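Epidermin decarboxylase (Staphylococcus epidermidis, PDB 1G63) catalyses the FMN-dependent oxidative decarboxylation of the C-terminal cysteine residue of the epidermin precursor peptide, working as a homododecamer. Local coordinates at residues B[29-34]-B[52-57]; B[85-90]-B[110-115]. All blocks are in the same frame, centred on the assembly; numbering follows the deposited sequence.

Interaction 1. Residues B[29-34]-B[52-57]; sequences FDEVNI and FCDNLY
I34 and Y57 join the two segments where they run as parallel strands: Y57 N donates to I34 O over 3.0 Å, almost straight at 171°, and I34 N donates to N55 O. I34 thus bonds through both its N-H and its carbonyl to the residues flanking L56, the pattern of a parallel bridge. Its side chain makes the apolar, tightly packed part. CG2, lodged between the backbone N and the carbonyl carbon because CG1 is anti to N (chi1 -167°), lies 3.5 Å from C53 SG and 3.7 Å from L56 CD1.

Toward the start of the pairing, D54 takes over from the regular ladder. Its OD2 accepts from V32 N at 2.9 Å on the anti side of the carboxylate, while D54 N returns a longer bond of 3.3 Å to V32 O, reaching it from above the carbonyl plane. One residue grips both polar backbone atoms of V32. The other carboxylate oxygen, OD1, makes a salt bridge to K26.

The side of E31 and N55 is more open: E31 is partly exposed and slants past D54, CG to CG 3.6 Å, and N55 is exposed. Buried N33 lies alongside N55, its OD1 hydrogen-bonded to H74.

The contact is the edge pairing of the Rossmann-like parallel sheet within this chain: 32-36 separates outermost strand 56-57 from 5-9, and helix 18-25 packs over I34 and C53.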
# COMPACT_ATOMS: atom_id res chain seq x y z
N PHE B 29 27.41 7.21 -33.93
CA PHE B 29 27.84 6.03 -33.17
C PHE B 29 26.93 4.83 -33.38
O PHE B 29 25.70 4.97 -33.39
CB PHE B 29 27.93 6.38 -31.67
CG PHE B 29 28.84 7.54 -31.37
CD1 PHE B 29 28.39 8.85 -31.51
CD2 PHE B 29 30.16 7.32 -30.97
CE1 PHE B 29 29.24 9.93 -31.26
CE2 PHE B 29 31.02 8.39 -30.72
CZ PHE B 29 30.55 9.70 -30.87
N ASP B 30 27.54 3.66 -33.54
CA ASP B 30 26.81 2.41 -33.77
C ASP B 30 25.58 2.30 -32.88
O ASP B 30 24.50 1.93 -33.33
CB ASP B 30 27.73 1.21 -33.52
CG ASP B 30 28.90 1.17 -34.47
OD1 ASP B 30 29.89 0.47 -34.16
OD2 ASP B 30 28.84 1.83 -35.53
N GLU B 31 25.78 2.62 -31.62
CA GLU B 31 24.72 2.59 -30.63
C GLU B 31 24.92 3.75 -29.66
O GLU B 31 26.04 4.21 -29.45
CB GLU B 31 24.75 1.27 -29.84
CG GLU B 31 23.91 0.15 -30.40
CD GLU B 31 23.92 -1.09 -29.53
OE1 GLU B 31 23.88 -0.95 -28.29
OE2 GLU B 31 23.96 -2.21 -30.07
N VAL B 32 23.82 4.22 -29.10
CA VAL B 32 23.86 5.28 -28.11
C VAL B 32 22.85 4.85 -27.05
O VAL B 32 21.64 4.87 -27.26
CB VAL B 32 23.50 6.65 -28.70
CG1 VAL B 32 22.28 6.53 -29.56
CG2 VAL B 32 23.27 7.66 -27.58
N ASN B 33 23.39 4.40 -25.92
CA ASN B 33 22.58 3.93 -24.81
C ASN B 33 22.59 4.95 -23.69
O ASN B 33 23.41 5.88 -23.69
CB ASN B 33 23.12 2.58 -24.34
CG ASN B 33 23.19 1.56 -25.46
OD1 ASN B 33 24.19 0.87 -25.63
ND2 ASN B 33 22.12 1.45 -26.23
N ILE B 34 21.70 4.80 -22.72
CA ILE B 34 21.64 5.77 -21.64
C ILE B 34 21.42 5.18 -20.25
O ILE B 34 20.81 4.12 -20.08
CB ILE B 34 20.57 6.83 -21.98
CG1 ILE B 34 20.69 8.03 -21.04
CG2 ILE B 34 19.20 6.19 -21.94
CD1 ILE B 34 20.08 9.29 -21.60
N PHE B 52 14.18 6.47 -28.14
CA PHE B 52 15.26 7.07 -28.92
C PHE B 52 16.57 6.32 -28.78
O PHE B 52 17.35 6.26 -29.72
CB PHE B 52 15.47 8.53 -28.51
CG PHE B 52 14.22 9.36 -28.51
CD1 PHE B 52 13.35 9.33 -27.42
CD2 PHE B 52 13.90 10.14 -29.60
CE1 PHE B 52 12.18 10.09 -27.42
CE2 PHE B 52 12.72 10.90 -29.61
CZ PHE B 52 11.86 10.87 -28.52
N CYS B 53 16.81 5.76 -27.60
CA CYS B 53 18.03 5.02 -27.33
C CYS B 53 17.94 3.55 -27.71
O CYS B 53 16.86 2.97 -27.78
CB CYS B 53 18.40 5.12 -25.84
SG CYS B 53 19.12 6.72 -25.38
N ASP B 54 19.10 2.95 -27.95
CA ASP B 54 19.16 1.54 -28.30
C ASP B 54 18.88 0.73 -27.03
O ASP B 54 18.18 -0.28 -27.07
CB ASP B 54 20.55 1.20 -28.86
CG ASP B 54 20.79 1.84 -30.21
OD1 ASP B 54 20.28 1.32 -31.22
OD2 ASP B 54 21.49 2.87 -30.27
N ASN B 55 19.43 1.18 -25.91
CA ASN B 55 19.22 0.51 -24.64
C ASN B 55 19.21 1.48 -23.46
O ASN B 55 19.97 2.45 -23.44
CB ASN B 55 20.31 -0.53 -24.37
CG ASN B 55 20.43 -1.55 -25.47
OD1 ASN B 55 21.11 -1.32 -26.46
ND2 ASN B 55 19.75 -2.68 -25.30
N LEU B 56 18.35 1.20 -22.50
CA LEU B 56 18.24 2.01 -21.29
C LEU B 56 18.60 1.12 -20.10
O LEU B 56 17.98 0.08 -19.89
CB LEU B 56 16.81 2.52 -21.11
CG LEU B 56 16.46 3.08 -19.71
CD1 LEU B 56 17.30 4.31 -19.39
CD2 LEU B 56 14.99 3.42 -19.67
N TYR B 57 19.62 1.51 -19.35
CA TYR B 57 20.02 0.74 -18.18
C TYR B 57 19.29 1.30 -16.96
O TYR B 57 19.53 2.44 -16.55
CB TYR B 57 21.53 0.81 -17.99
CG TYR B 57 22.31 0.24 -19.15
CD1 TYR B 57 23.03 1.08 -20.00
CD2 TYR B 57 22.30 -1.12 -19.41
CE1 TYR B 57 23.73 0.56 -21.09
CE2 TYR B 57 22.99 -1.65 -20.49
CZ TYR B 57 23.71 -0.81 -21.33
OH TYR B 57 24.41 -1.33 -22.39

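Interaction 2. Residues B[85-90]-B[110-115]; sequences NTINKI and LFIFPN. With FMN (flavin mononucleotide), chain N.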
# COMPACT_ATOMS: atom_id res chain seq x y z
N ASN B 85 27.54 17.61 -8.24
CA ASN B 85 27.53 16.47 -7.33
C ASN B 85 28.22 15.22 -7.89
O ASN B 85 29.08 14.63 -7.24
CB ASN B 85 26.09 16.13 -6.93
CG ASN B 85 26.01 14.88 -6.05
OD1 ASN B 85 25.43 13.86 -6.43
ND2 ASN B 85 26.60 14.96 -4.87
N THR B 86 27.84 14.81 -9.10
CA THR B 86 28.43 13.63 -9.70
C THR B 86 29.90 13.85 -10.05
O THR B 86 30.72 12.94 -9.90
CB THR B 86 27.64 13.19 -10.95
OG1 THR B 86 26.41 12.59 -10.53
CG2 THR B 86 28.43 12.18 -11.76
N ILE B 87 30.23 15.05 -10.50
CA ILE B 87 31.61 15.36 -10.83
C ILE B 87 32.45 15.16 -9.57
O ILE B 87 33.47 14.48 -9.59
CB ILE B 87 31.75 16.82 -11.32
CG1 ILE B 87 31.13 16.98 -12.71
CG2 ILE B 87 33.22 17.24 -11.34
CD1 ILE B 87 31.07 18.43 -13.19
N ASN B 88 32.00 15.74 -8.46
CA ASN B 88 32.73 15.62 -7.20
C ASN B 88 32.78 14.19 -6.66
O ASN B 88 33.75 13.80 -6.01
CB ASN B 88 32.13 16.59 -6.19
CG ASN B 88 32.34 18.05 -6.59
OD1 ASN B 88 31.59 18.94 -6.18
ND2 ASN B 88 33.36 18.29 -7.39
N LYS B 89 31.74 13.41 -6.91
CA LYS B 89 31.73 12.02 -6.46
C LYS B 89 32.77 11.23 -7.27
O LYS B 89 33.56 10.48 -6.72
CB LYS B 89 30.36 11.38 -6.67
CG LYS B 89 29.32 11.71 -5.61
CD LYS B 89 28.04 10.96 -5.92
CE LYS B 89 27.06 10.98 -4.76
NZ LYS B 89 25.86 10.19 -5.10
N ILE B 90 32.75 11.40 -8.58
CA ILE B 90 33.69 10.70 -9.44
C ILE B 90 35.13 11.03 -9.05
O ILE B 90 35.97 10.14 -8.94
CB ILE B 90 33.47 11.06 -10.92
CG1 ILE B 90 32.07 10.62 -11.34
CG2 ILE B 90 34.55 10.40 -11.78
CD1 ILE B 90 31.70 11.01 -12.76
N LEU B 110 36.00 7.99 -20.06
CA LEU B 110 35.11 9.03 -19.58
C LEU B 110 35.26 10.46 -20.12
O LEU B 110 36.36 11.00 -20.19
CB LEU B 110 35.20 9.06 -18.05
CG LEU B 110 34.02 9.57 -17.23
CD1 LEU B 110 32.77 8.77 -17.55
CD2 LEU B 110 34.37 9.45 -15.76
N PHE B 111 34.13 11.05 -20.48
CA PHE B 111 34.09 12.43 -20.98
C PHE B 111 33.01 13.19 -20.19
O PHE B 111 31.82 12.87 -20.27
CB PHE B 111 33.75 12.47 -22.47
CG PHE B 111 34.76 11.77 -23.34
CD1 PHE B 111 34.76 10.38 -23.46
CD2 PHE B 111 35.73 12.50 -24.04
CE1 PHE B 111 35.69 9.72 -24.25
CE2 PHE B 111 36.67 11.85 -24.84
CZ PHE B 111 36.65 10.46 -24.95
N ILE B 112 33.42 14.20 -19.45
CA ILE B 112 32.50 14.98 -18.63
C ILE B 112 32.10 16.35 -19.18
O ILE B 112 32.95 17.16 -19.52
CB ILE B 112 33.10 15.17 -17.22
CG1 ILE B 112 33.35 13.80 -16.58
CG2 ILE B 112 32.17 16.03 -16.37
CD1 ILE B 112 34.01 13.87 -15.23
N PHE B 113 30.79 16.60 -19.26
CA PHE B 113 30.27 17.88 -19.73
C PHE B 113 29.52 18.59 -18.60
O PHE B 113 28.31 18.43 -18.44
CB PHE B 113 29.34 17.69 -20.93
CG PHE B 113 30.01 17.13 -22.14
CD1 PHE B 113 30.15 15.75 -22.30
CD2 PHE B 113 30.54 17.98 -23.10
CE1 PHE B 113 30.80 15.23 -23.42
CE2 PHE B 113 31.20 17.47 -24.22
CZ PHE B 113 31.32 16.09 -24.38
N PRO B 114 30.23 19.39 -17.81
CA PRO B 114 29.62 20.12 -16.69
C PRO B 114 28.47 21.03 -17.08
O PRO B 114 28.50 21.68 -18.12
CB PRO B 114 30.79 20.92 -16.12
CG PRO B 114 31.99 20.09 -16.47
CD PRO B 114 31.68 19.65 -17.88
N ASN B 115 27.44 21.05 -16.23
CA ASN B 115 26.29 21.92 -16.43
C ASN B 115 25.70 22.29 -15.08
O ASN B 115 25.25 21.42 -14.33
CB ASN B 115 25.21 21.28 -17.29
CG ASN B 115 24.07 22.25 -17.59
OD1 ASN B 115 22.97 22.12 -17.05
ND2 ASN B 115 24.34 23.25 -18.44
N1 FMN N . 22.77 20.58 -10.13
C2 FMN N . 23.73 20.78 -11.09
O2 FMN N . 24.87 20.44 -10.97
N3 FMN N . 23.36 21.42 -12.32
C4 FMN N . 22.12 21.87 -12.62
O4 FMN N . 21.91 22.45 -13.70
C4A FMN N . 21.10 21.69 -11.59
N5 FMN N . 19.84 22.06 -11.80
C5A FMN N . 18.87 21.72 -10.89
C6 FMN N . 17.47 22.03 -11.17
C7 FMN N . 16.48 21.85 -10.26
C7M FMN N . 15.01 22.17 -10.60
C8 FMN N . 16.77 21.09 -9.02
C8M FMN N . 15.68 20.74 -8.04
C9 FMN N . 18.10 20.82 -8.73
C9A FMN N . 19.17 21.11 -9.61
N10 FMN N . 20.55 20.83 -9.36
C10 FMN N . 21.52 21.00 -10.34
C1' FMN N . 20.94 20.18 -8.10
C2' FMN N . 21.04 18.65 -8.32
O2' FMN N . 19.84 18.04 -8.80
C3' FMN N . 21.44 17.96 -7.02
O3' FMN N . 22.77 18.42 -6.62
C4' FMN N . 21.45 16.44 -7.05
O4' FMN N . 21.66 15.89 -5.72
C5' FMN N . 22.46 15.83 -8.01
O5' FMN N . 22.31 14.40 -8.07
P FMN N . 22.97 13.49 -9.19
O1P FMN N . 24.44 13.76 -9.16
O2P FMN N . 22.32 13.83 -10.48
O3P FMN N . 22.62 12.03 -8.75
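I87 and I90, one turn apart on helix 84-91, supply the helix side of a purely apolar contact with strand 110-114. A single branch of I87 does the work: its tip CD1 stands 3.8 Å from P114 CG, the side chain crossing the proline at about a right angle, and CG1 behind it meets I112 CG2 at 3.9 Å. With CG1 anti to the carbonyl carbon (chi1 -71°) and the chain extended beyond it, CD1 reaches as far as the proline ring. I90 meets L110 tip to tip, CG2 to CD2 at 4.1 Å, and approaches I112 less closely through its CD1. No hydrogen bond links helix and strand; their axes stay 10.0 Å apart and run at 144°, nearer antiparallel than parallel.

The polar contacts go to FMN. The flavin N3 donates to N115 O over 2.8 Å at 168°, so a backbone carbonyl just past the strand reads the pyrimidine edge. At the phosphate, T86 OG1 lies 2.7 Å from O1P. This phosphate sits by the N-terminal end of the helix, whose dipole would probably favour its negative charge; A84 N also hydrogen-bonds the cofactor, as do T101 OG1 and the carbonyl C95 O of a neighbouring subunit.

Helix 84-91 lies in the connection from strand 76-82 to the adjacent parallel strand 110-114, a beta-alpha-beta crossover of the Rossmann-like fold with FMN held at the strand ends. Helix 124-134 covers I87 next to the contact, strand 76-82 flanks L110 and I112, and helix 165-172 packs on F111 and F113.

How the interactions relate
Both contacts belong to the same Rossmann-like parallel sheet, ordered 56-57, 32-36, 5-9, 76-82, 110-114, 139-140. Interaction 1 joins two neighbouring strands at one margin; interaction 2 sets a helix against strand 110-114, next to the other margin. Their centres are 20 Å apart and their nearest atoms about 8 Å, without touching. Along the chain they come in series, 29-34 with 52-57 closing before 85-90 with 110-115 opens, with helix 67-72 and strand 76-82 between. Only interaction 2 contacts the flavin directly; in interaction 1, the side chain of Y57 lies about 11 Å from a bound FMN and about 9 Å from the active-site H67.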